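Local structure of aq_2013 protein (Aquifex aeolicus, 2P6C) at residues D54-E57 / G58-E61; P103-G107 / K108-G112; T12-R15 / R16-I19. The protein is of unknown function, belongs to the uncharacterised UPF0047 (YjbQ) family, and is found here as an assembly of three chains. All blocks are in the same frame, centred on the assembly; numbering follows the deposited sequence.

Interaction 1 of 3, residues D54-E57 / G58-E61; sequences DDEE and GLHE
Glu56 and His60 make most of the polar contacts at this helix start. The Glu56 chain folds back at its second torsion (chi2 -92°), bringing the carboxylate up to the first turn: OE2 takes the N-H of Gly58 at 2.8 Å, from above the carboxylate plane, and OE1 takes that of Leu59 in a weak bond of 3.0 Å. OE1 is also bonded to His79 of the second subunit. Main-chain bonds follow, from His60 N to Glu56 O and from Glu61 N to Glu57 O. The His60 side chain ties the turn back to the residues ahead of it: its NE2 gives a fairly straight bond to Asp54 O, 2.7 Å long, with the oxygen in the ring plane, while Glu56 O lies over one face of the imidazole. Asp54 in turn accepts Glu56 N through OD1 at 3.1 Å. In van der Waals contact, Leu59 CD1 rests 3.6 Å from Asp54 OD1, the two side chains crossing at about a right angle. Beyond the segments, Asp55 forms a salt bridge with Arg20 and the His60 ring meets Phe118. Together this is an Asx turn at Asp54 running into a helix N-cap at Glu56.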
ATOM      1  N   ASP A  54     -14.348  -2.572  -6.365  1.00 12.48           N
ATOM      2  CA  ASP A  54     -15.531  -3.419  -6.402  1.00 13.91           C
ATOM      3  C   ASP A  54     -15.904  -3.777  -7.841  1.00 13.36           C
ATOM      4  O   ASP A  54     -15.181  -3.494  -8.775  1.00 12.03           O
ATOM      5  CB  ASP A  54     -16.710  -2.784  -5.586  1.00 14.76           C
ATOM      6  CG  ASP A  54     -17.325  -1.550  -6.250  1.00 16.96           C
ATOM      7  OD1 ASP A  54     -17.288  -1.461  -7.475  1.00 15.72           O
ATOM      8  OD2 ASP A  54     -17.869  -0.705  -5.530  1.00 18.33           O
ATOM      9  N   ASP A  55     -17.051  -4.441  -8.003  1.00 12.86           N
ATOM     10  CA  ASP A  55     -17.407  -4.992  -9.339  1.00 13.41           C
ATOM     11  C   ASP A  55     -18.113  -4.020 -10.297  1.00 12.87           C
ATOM     12  O   ASP A  55     -18.223  -4.256 -11.494  1.00 12.93           O
ATOM     13  CB  ASP A  55     -18.340  -6.159  -9.138  1.00 13.36           C
ATOM     14  CG  ASP A  55     -17.559  -7.291  -8.490  1.00 16.69           C
ATOM     15  OD1 ASP A  55     -16.549  -7.707  -9.052  1.00 16.93           O
ATOM     16  OD2 ASP A  55     -17.949  -7.704  -7.398  1.00 18.40           O
ATOM     17  N   GLU A  56     -18.620  -2.892  -9.820  1.00 13.48           N
ATOM     18  CA  GLU A  56     -19.393  -2.007 -10.711  1.00 13.53           C
ATOM     19  C   GLU A  56     -18.622  -1.543 -11.971  1.00 13.32           C
ATOM     20  O   GLU A  56     -17.527  -1.001 -11.897  1.00 12.15           O
ATOM     21  CB  GLU A  56     -19.841  -0.795  -9.896  1.00 12.33           C
ATOM     22  CG  GLU A  56     -21.175  -0.230 -10.381  1.00 13.16           C
ATOM     23  CD  GLU A  56     -20.912   0.847 -11.405  1.00 13.63           C
ATOM     24  OE1 GLU A  56     -20.178   1.776 -11.103  1.00 11.86           O
ATOM     25  OE2 GLU A  56     -21.452   0.749 -12.508  1.00 12.78           O
ATOM     26  N   GLU A  57     -19.253  -1.783 -13.121  1.00 13.35           N
ATOM     27  CA  GLU A  57     -18.852  -1.458 -14.503  1.00 13.45           C
ATOM     28  C   GLU A  57     -18.367  -0.004 -14.681  1.00 13.13           C
ATOM     29  O   GLU A  57     -17.317   0.264 -15.249  1.00 12.05           O
ATOM     30  CB  GLU A  57     -20.041  -1.725 -15.428  1.00 16.39           C
ATOM     31  CG  GLU A  57     -20.041  -0.817 -16.661  1.00 21.45           C
ATOM     32  CD  GLU A  57     -21.358  -0.959 -17.392  1.00 25.13           C
ATOM     33  OE1 GLU A  57     -22.367  -0.501 -16.873  1.00 28.49           O
ATOM     34  OE2 GLU A  57     -21.366  -1.549 -18.470  1.00 27.90           O
ATOM     35  N   GLY A  58     -19.271   0.875 -14.271  1.00 12.31           N
ATOM     36  CA  GLY A  58     -19.017   2.290 -14.432  1.00 12.26           C
ATOM     37  C   GLY A  58     -17.754   2.667 -13.677  1.00 12.89           C
ATOM     38  O   GLY A  58     -16.949   3.470 -14.155  1.00 13.40           O
ATOM     39  N   LEU A  59     -17.567   2.081 -12.494  1.00 11.62           N
ATOM     40  CA  LEU A  59     -16.404   2.414 -11.696  1.00 11.60           C
ATOM     41  C   LEU A  59     -15.143   1.885 -12.369  1.00 10.86           C
ATOM     42  O   LEU A  59     -14.074   2.478 -12.298  1.00 10.01           O
ATOM     43  CB  LEU A  59     -16.573   1.776 -10.312  1.00 11.60           C
ATOM     44  CG  LEU A  59     -17.102   2.759  -9.258  1.00 14.15           C
ATOM     45  CD1 LEU A  59     -17.156   2.141  -7.860  1.00 12.93           C
ATOM     46  CD2 LEU A  59     -16.241   4.016  -9.137  1.00 12.72           C
ATOM     47  N   HIS A  60     -15.266   0.746 -13.032  1.00 10.13           N
ATOM     48  CA  HIS A  60     -14.117   0.208 -13.728  1.00 10.15           C
ATOM     49  C   HIS A  60     -13.732   1.177 -14.823  1.00 10.98           C
ATOM     50  O   HIS A  60     -12.551   1.414 -15.063  1.00  9.93           O
ATOM     51  CB  HIS A  60     -14.438  -1.153 -14.315  1.00 11.35           C
ATOM     52  CG  HIS A  60     -14.686  -2.204 -13.280  1.00 12.77           C
ATOM     53  ND1 HIS A  60     -15.054  -3.490 -13.602  1.00 13.62           N
ATOM     54  CD2 HIS A  60     -14.626  -2.155 -11.928  1.00 13.28           C
ATOM     55  CE1 HIS A  60     -15.212  -4.190 -12.493  1.00 12.46           C
ATOM     56  NE2 HIS A  60     -14.960  -3.403 -11.463  1.00 13.57           N
ATOM     57  N   GLU A  61     -14.729   1.742 -15.490  1.00 11.27           N
ATOM     58  CA  GLU A  61     -14.390   2.682 -16.543  1.00 12.13           C
ATOM     59  C   GLU A  61     -13.797   3.950 -15.946  1.00 11.56           C
ATOM     60  O   GLU A  61     -12.827   4.507 -16.444  1.00 12.31           O
ATOM     61  CB  GLU A  61     -15.659   3.021 -17.332  1.00 15.30           C
ATOM     62  CG  GLU A  61     -15.460   4.223 -18.265  1.00 21.45           C
ATOM     63  CD  GLU A  61     -16.405   4.124 -19.444  1.00 24.80           C
ATOM     64  OE1 GLU A  61     -17.309   3.292 -19.403  1.00 25.04           O
ATOM     65  OE2 GLU A  61     -16.243   4.884 -20.393  1.00 26.85           O
TER

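Interaction 2 of 3, residues P103-G107 / K108-G112; sequences PITNG and KLDLG
Thr105 and Asp110 meet because each first torsion sends its polar group across the turn: chi1 of -52° sets the Thr105 OG1 beside its own backbone N, opposite the carbonyl carbon, and chi1 of -150° swings the Asp110 carboxylate over to it. The setting is a tight two-residue beta-hairpin turn, with Asn106 and Gly107 both at positive phi, as in a type I' turn. Thr105 and Lys108 close it: Thr105 N gives a 2.7 Å bond to Lys108 O, and Lys108 N returns a weak one to Thr105 O. Ile104 and Leu109 form the non-hydrogen-bonded pair next to it, where the CA of Ile104 directs its hydrogen at Lys108 O. One step further, Asp110 N donates almost straight (173°) to Pro103 O, although from above the carbonyl plane. Asp110 is also the centre of an inverse gamma turn, through a weak bond from Leu111 N to Leu109 O.

The Thr105 hydroxyl donates to Asp110 OD2 over a short 2.5 Å, meeting it from above the carboxylate plane. Both oxygens also serve the subunit interface: Lys133 of the second subunit bonds OG1, and Tyr7 of that subunit bonds OD2. With an alanine in place of Asp110, the Thr105 hydroxyl and Tyr7 OH of the second subunit would probably lose the acceptor they share. The Pro103 ring crosses the Asp110 side chain at about a right angle, its CG 3.3 Å from Asp110 CB.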
ATOM      1  N   PRO A 103      -6.734 -10.377   5.635  1.00 10.72           N
ATOM      2  CA  PRO A 103      -6.901 -11.223   6.804  1.00  9.70           C
ATOM      3  C   PRO A 103      -7.509 -12.568   6.432  1.00 10.91           C
ATOM      4  O   PRO A 103      -8.247 -12.709   5.469  1.00 10.38           O
ATOM      5  CB  PRO A 103      -7.867 -10.533   7.760  1.00 10.19           C
ATOM      6  CG  PRO A 103      -8.435  -9.288   7.064  1.00 10.42           C
ATOM      7  CD  PRO A 103      -7.750  -9.349   5.615  1.00  9.61           C
ATOM      8  N   ILE A 104      -7.135 -13.589   7.212  1.00  9.87           N
ATOM      9  CA  ILE A 104      -7.825 -14.852   7.118  1.00 12.11           C
ATOM     10  C   ILE A 104      -8.465 -15.111   8.458  1.00 11.95           C
ATOM     11  O   ILE A 104      -7.795 -15.204   9.479  1.00 11.01           O
ATOM     12  CB  ILE A 104      -6.797 -15.947   6.823  1.00 11.52           C
ATOM     13  CG1 ILE A 104      -6.284 -15.830   5.387  1.00 12.22           C
ATOM     14  CG2 ILE A 104      -7.444 -17.343   6.976  1.00 12.61           C
ATOM     15  CD1 ILE A 104      -5.068 -16.722   5.129  1.00  8.46           C
ATOM     16  N   THR A 105      -9.787 -15.207   8.493  1.00 14.07           N
ATOM     17  CA  THR A 105     -10.524 -15.344   9.730  1.00 13.48           C
ATOM     18  C   THR A 105     -11.439 -16.568   9.664  1.00 13.73           C
ATOM     19  O   THR A 105     -12.305 -16.684   8.808  1.00 14.02           O
ATOM     20  CB  THR A 105     -11.332 -14.055   9.942  1.00 15.35           C
ATOM     21  OG1 THR A 105     -10.451 -12.934   9.841  1.00 14.34           O
ATOM     22  CG2 THR A 105     -11.966 -14.062  11.337  1.00 14.34           C
ATOM     23  N   ASN A 106     -11.283 -17.508  10.589  1.00 12.74           N
ATOM     24  CA  ASN A 106     -12.084 -18.722  10.646  1.00 13.69           C
ATOM     25  C   ASN A 106     -11.990 -19.482   9.290  1.00 13.06           C
ATOM     26  O   ASN A 106     -12.971 -19.988   8.762  1.00 12.76           O
ATOM     27  CB  ASN A 106     -13.554 -18.338  11.007  1.00 13.27           C
ATOM     28  CG  ASN A 106     -13.724 -17.884  12.473  1.00 15.19           C
ATOM     29  OD1 ASN A 106     -12.997 -18.298  13.370  1.00 17.41           O
ATOM     30  ND2 ASN A 106     -14.719 -17.004  12.680  1.00 14.25           N
ATOM     31  N   GLY A 107     -10.769 -19.563   8.766  1.00 12.32           N
ATOM     32  CA  GLY A 107     -10.512 -20.300   7.531  1.00 12.70           C
ATOM     33  C   GLY A 107     -11.102 -19.627   6.276  1.00 13.65           C
ATOM     34  O   GLY A 107     -11.381 -20.261   5.273  1.00 13.30           O
ATOM     35  N   LYS A 108     -11.279 -18.296   6.398  1.00 13.21           N
ATOM     36  CA  LYS A 108     -11.864 -17.565   5.285  1.00 12.73           C
ATOM     37  C   LYS A 108     -11.180 -16.228   5.024  1.00 12.84           C
ATOM     38  O   LYS A 108     -10.732 -15.539   5.933  1.00 11.61           O
ATOM     39  CB  LYS A 108     -13.314 -17.299   5.638  1.00 13.17           C
ATOM     40  CG  LYS A 108     -14.171 -18.534   5.408  1.00 14.24           C
ATOM     41  CD  LYS A 108     -15.536 -18.409   6.075  1.00 15.37           C
ATOM     42  CE  LYS A 108     -15.449 -17.848   7.497  1.00 17.85           C
ATOM     43  NZ  LYS A 108     -16.781 -17.442   7.941  1.00 20.06           N
ATOM     44  N   LEU A 109     -11.090 -15.901   3.708  1.00 11.85           N
ATOM     45  CA  LEU A 109     -10.658 -14.576   3.283  1.00 13.71           C
ATOM     46  C   LEU A 109     -11.607 -13.549   3.882  1.00 13.34           C
ATOM     47  O   LEU A 109     -12.799 -13.544   3.603  1.00 14.00           O
ATOM     48  CB  LEU A 109     -10.751 -14.488   1.760  1.00 14.53           C
ATOM     49  CG  LEU A 109      -9.417 -14.270   1.012  1.00 15.78           C
ATOM     50  CD1 LEU A 109      -9.633 -13.638  -0.367  1.00 14.03           C
ATOM     51  CD2 LEU A 109      -8.421 -13.365   1.740  1.00 12.46           C
ATOM     52  N   ASP A 110     -11.065 -12.687   4.763  1.00 14.04           N
ATOM     53  CA  ASP A 110     -11.864 -11.682   5.494  1.00 14.31           C
ATOM     54  C   ASP A 110     -12.140 -10.433   4.638  1.00 14.37           C
ATOM     55  O   ASP A 110     -11.421  -9.440   4.715  1.00 13.79           O
ATOM     56  CB  ASP A 110     -11.110 -11.265   6.764  1.00 14.11           C
ATOM     57  CG  ASP A 110     -12.100 -10.874   7.863  1.00 15.72           C
ATOM     58  OD1 ASP A 110     -13.255 -10.577   7.541  1.00 14.61           O
ATOM     59  OD2 ASP A 110     -11.704 -10.870   9.024  1.00 16.17           O
ATOM     60  N   LEU A 111     -13.189 -10.507   3.778  1.00 14.57           N
ATOM     61  CA  LEU A 111     -13.470  -9.391   2.879  1.00 15.01           C
ATOM     62  C   LEU A 111     -14.730  -8.607   3.229  1.00 14.93           C
ATOM     63  O   LEU A 111     -15.714  -9.109   3.750  1.00 12.94           O
ATOM     64  CB  LEU A 111     -13.694  -9.944   1.478  1.00 16.40           C
ATOM     65  CG  LEU A 111     -12.403 -10.417   0.832  1.00 19.46           C
ATOM     66  CD1 LEU A 111     -12.616 -10.805  -0.628  1.00 20.35           C
ATOM     67  CD2 LEU A 111     -11.299  -9.364   0.848  1.00 20.59           C
ATOM     68  N   GLY A 112     -14.696  -7.306   2.862  1.00 13.27           N
ATOM     69  CA  GLY A 112     -15.844  -6.414   3.056  1.00 15.44           C
ATOM     70  C   GLY A 112     -17.034  -6.799   2.145  1.00 15.61           C
ATOM     71  O   GLY A 112     -16.927  -7.649   1.274  1.00 16.21           O
TER

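Interaction 3 of 3, residues T12-R15 / R16-I19; sequences TKKR and RELI. With PO4 (phosphate ion), chain D.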
ATOM      1  N   THR A  12      -2.597 -11.537 -20.500  1.00 15.81           N
ATOM      2  CA  THR A  12      -3.776 -10.843 -20.969  1.00 16.96           C
ATOM      3  C   THR A  12      -3.840 -10.683 -22.469  1.00 17.82           C
ATOM      4  O   THR A  12      -2.824 -10.566 -23.159  1.00 15.55           O
ATOM      5  CB  THR A  12      -3.879  -9.459 -20.330  1.00 15.39           C
ATOM      6  OG1 THR A  12      -2.760  -8.662 -20.740  1.00 15.89           O
ATOM      7  CG2 THR A  12      -3.869  -9.593 -18.820  1.00 14.87           C
ATOM      8  N   LYS A  13      -5.068 -10.676 -22.963  1.00 19.95           N
ATOM      9  CA  LYS A  13      -5.268 -10.572 -24.350  1.00 22.49           C
ATOM     10  C   LYS A  13      -4.989  -9.098 -24.809  1.00 21.74           C
ATOM     11  O   LYS A  13      -4.639  -8.834 -25.951  1.00 22.78           O
ATOM     12  CB  LYS A  13      -6.711 -11.102 -24.504  1.00 24.51           C
ATOM     13  CG  LYS A  13      -6.988 -11.605 -25.921  1.00 29.87           C
ATOM     14  CD  LYS A  13      -8.437 -11.368 -26.350  1.00 32.24           C
ATOM     15  CE  LYS A  13      -8.535 -10.495 -27.605  1.00 33.93           C
ATOM     16  NZ  LYS A  13      -9.902  -9.998 -27.752  1.00 35.02           N
ATOM     17  N   LYS A  14      -5.105  -8.144 -23.888  1.00 21.38           N
ATOM     18  CA  LYS A  14      -4.904  -6.703 -24.096  1.00 21.75           C
ATOM     19  C   LYS A  14      -3.753  -6.152 -23.302  1.00 20.54           C
ATOM     20  O   LYS A  14      -3.400  -6.668 -22.250  1.00 19.40           O
ATOM     21  CB  LYS A  14      -6.120  -5.949 -23.621  1.00 23.29           C
ATOM     22  CG  LYS A  14      -7.290  -5.997 -24.594  1.00 27.13           C
ATOM     23  CD  LYS A  14      -8.594  -6.228 -23.856  1.00 29.80           C
ATOM     24  CE  LYS A  14      -9.417  -4.947 -23.735  1.00 31.07           C
ATOM     25  NZ  LYS A  14     -10.637  -5.245 -23.012  1.00 34.17           N
ATOM     26  N   ARG A  15      -3.211  -5.009 -23.705  1.00 19.07           N
ATOM     27  CA  ARG A  15      -2.172  -4.340 -22.929  1.00 19.45           C
ATOM     28  C   ARG A  15      -2.665  -3.962 -21.527  1.00 18.03           C
ATOM     29  O   ARG A  15      -1.959  -4.093 -20.536  1.00 18.17           O
ATOM     30  CB  ARG A  15      -1.736  -3.084 -23.694  1.00 20.36           C
ATOM     31  CG  ARG A  15      -0.369  -3.253 -24.362  1.00 24.35           C
ATOM     32  CD  ARG A  15      -0.175  -2.296 -25.547  1.00 25.29           C
ATOM     33  NE  ARG A  15      -1.355  -2.298 -26.417  1.00 28.35           N
ATOM     34  CZ  ARG A  15      -1.481  -1.287 -27.299  1.00 29.54           C
ATOM     35  NH1 ARG A  15      -0.553  -0.349 -27.373  1.00 28.84           N
ATOM     36  NH2 ARG A  15      -2.557  -1.225 -28.088  1.00 28.82           N
ATOM     37  N   ARG A  16      -3.900  -3.470 -21.451  1.00 16.40           N
ATOM     38  CA  ARG A  16      -4.516  -3.060 -20.186  1.00 14.97           C
ATOM     39  C   ARG A  16      -5.769  -3.884 -19.953  1.00 14.76           C
ATOM     40  O   ARG A  16      -6.613  -4.008 -20.840  1.00 13.62           O
ATOM     41  CB  ARG A  16      -4.911  -1.584 -20.222  1.00 15.13           C
ATOM     42  CG  ARG A  16      -3.748  -0.621 -20.369  1.00 14.66           C
ATOM     43  CD  ARG A  16      -4.250   0.801 -20.587  1.00 14.20           C
ATOM     44  NE  ARG A  16      -3.152   1.745 -20.755  1.00 15.73           N
ATOM     45  CZ  ARG A  16      -3.300   2.982 -21.214  1.00 17.41           C
ATOM     46  NH1 ARG A  16      -4.507   3.426 -21.553  1.00 16.38           N
ATOM     47  NH2 ARG A  16      -2.242   3.775 -21.352  1.00 15.21           N
ATOM     48  N   GLU A  17      -5.909  -4.425 -18.751  1.00 14.27           N
ATOM     49  CA  GLU A  17      -7.070  -5.245 -18.451  1.00 15.65           C
ATOM     50  C   GLU A  17      -7.230  -5.443 -16.952  1.00 15.52           C
ATOM     51  O   GLU A  17      -6.258  -5.397 -16.200  1.00 15.49           O
ATOM     52  CB  GLU A  17      -6.908  -6.601 -19.134  1.00 17.33           C
ATOM     53  CG  GLU A  17      -8.203  -7.305 -19.470  1.00 20.63           C
ATOM     54  CD  GLU A  17      -7.970  -8.527 -20.341  1.00 23.71           C
ATOM     55  OE1 GLU A  17      -7.080  -8.466 -21.218  1.00 21.98           O
ATOM     56  OE2 GLU A  17      -8.678  -9.542 -20.164  1.00 27.61           O
ATOM     57  N   LEU A  18      -8.468  -5.664 -16.530  1.00 15.90           N
ATOM     58  CA  LEU A  18      -8.930  -5.876 -15.176  1.00 16.81           C
ATOM     59  C   LEU A  18      -9.253  -7.345 -15.055  1.00 15.00           C
ATOM     60  O   LEU A  18     -10.179  -7.855 -15.670  1.00 16.71           O
ATOM     61  CB  LEU A  18     -10.196  -5.022 -14.931  1.00 20.12           C
ATOM     62  CG  LEU A  18     -10.335  -4.468 -13.490  1.00 21.69           C
ATOM     63  CD1 LEU A  18      -8.981  -4.284 -12.800  1.00 24.59           C
ATOM     64  CD2 LEU A  18     -11.026  -3.105 -13.446  1.00 21.11           C
ATOM     65  N   ILE A  19      -8.584  -8.155 -14.244  1.00 12.12           N
ATOM     66  CA  ILE A  19      -8.924  -9.572 -14.112  1.00 11.53           C
ATOM     67  C   ILE A  19      -9.306  -9.967 -12.692  1.00 10.64           C
ATOM     68  O   ILE A  19      -8.527  -9.761 -11.763  1.00  8.62           O
ATOM     69  CB  ILE A  19      -7.730 -10.471 -14.505  1.00 10.82           C
ATOM     70  CG1 ILE A  19      -7.176 -10.058 -15.868  1.00 13.88           C
ATOM     71  CG2 ILE A  19      -8.181 -11.934 -14.556  1.00 11.09           C
ATOM     72  CD1 ILE A  19      -8.111 -10.363 -17.006  1.00 15.82           C
TER
HETATM   73  P   PO4 D1003      -4.601  -4.102 -27.158  1.00 52.63           P
HETATM   74  O1  PO4 D1003      -3.739  -4.687 -28.215  1.00 52.06           O
HETATM   75  O2  PO4 D1003      -5.493  -5.131 -26.740  1.00 52.35           O
HETATM   76  O3  PO4 D1003      -3.733  -3.502 -26.206  1.00 52.63           O
HETATM   77  O4  PO4 D1003      -5.446  -2.963 -27.788  1.00 52.47           O
HETATM   78  O   HOH W   1      -7.219 -12.046 -20.823  1.00 26.14           O
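Lys14 N is brought round to face the Glu17 side chain by two bends in the backbone: Lys13 and Arg15 take helix-like angles, Lys14 between them is extended, and from Arg16 onward the chain straightens into strand 17-20. Thr12 holds the first bend from within: placed between its own backbone N and carbonyl carbon (chi1 63°), its OG1 gives a 2.6 Å bond to Lys14 O. Gln125 N is hydrogen-bonded to the same hydroxyl.

Glu17 reaches back over the loop. With CG anti to the backbone N (chi1 -153°) and the chain extended beyond, OE1 comes 3.3 Å from Lys14 N in a weak hydrogen bond and 3.5 Å from Thr12 CB. A water 3.0 Å from Glu17 OE2 donates to it and takes a weak bond from Lys13 N, so the second carboxylate oxygen also bears on the loop.

Arg15 grips a phosphate ion, probably from the crystallisation liquor. Its backbone N and its NE converge on phosphate O3, at 3.0 and 2.7 Å, and the phosphorus lies at the edge of the guanidinium, in its plane; the bonds from NH2 are weak.

The loop links strand 2-10 to strand 17-20, at the edge of the three-stranded sheet. Around it, Arg16 forms salt bridges with Glu68 and Asp88. Glu17 and Ile19 pair through their backbones with strand 116-121, while Leu18 packs against helix 57-70.

In the fold
Reading from the N terminus, interaction 3 comes first, shaping the loop that leaves strand 2-10 of the four-stranded sheet and enters strand 17-20, an outer strand of the three-stranded one. Interaction 1 follows, where strand 48-53 at the other border of that small sheet passes into helix 57-70. Interaction 2 closes the turn beyond strand 99-104, on the way back to central strand 116-121. The three are in series; none nests in or crosses another. Interactions 3 and 1 touch through Leu18 and His60, joining strand to helix, whereas 103-112 lies across the chain's centre from 12-19. Interactions 1 and 2 both meet the second subunit.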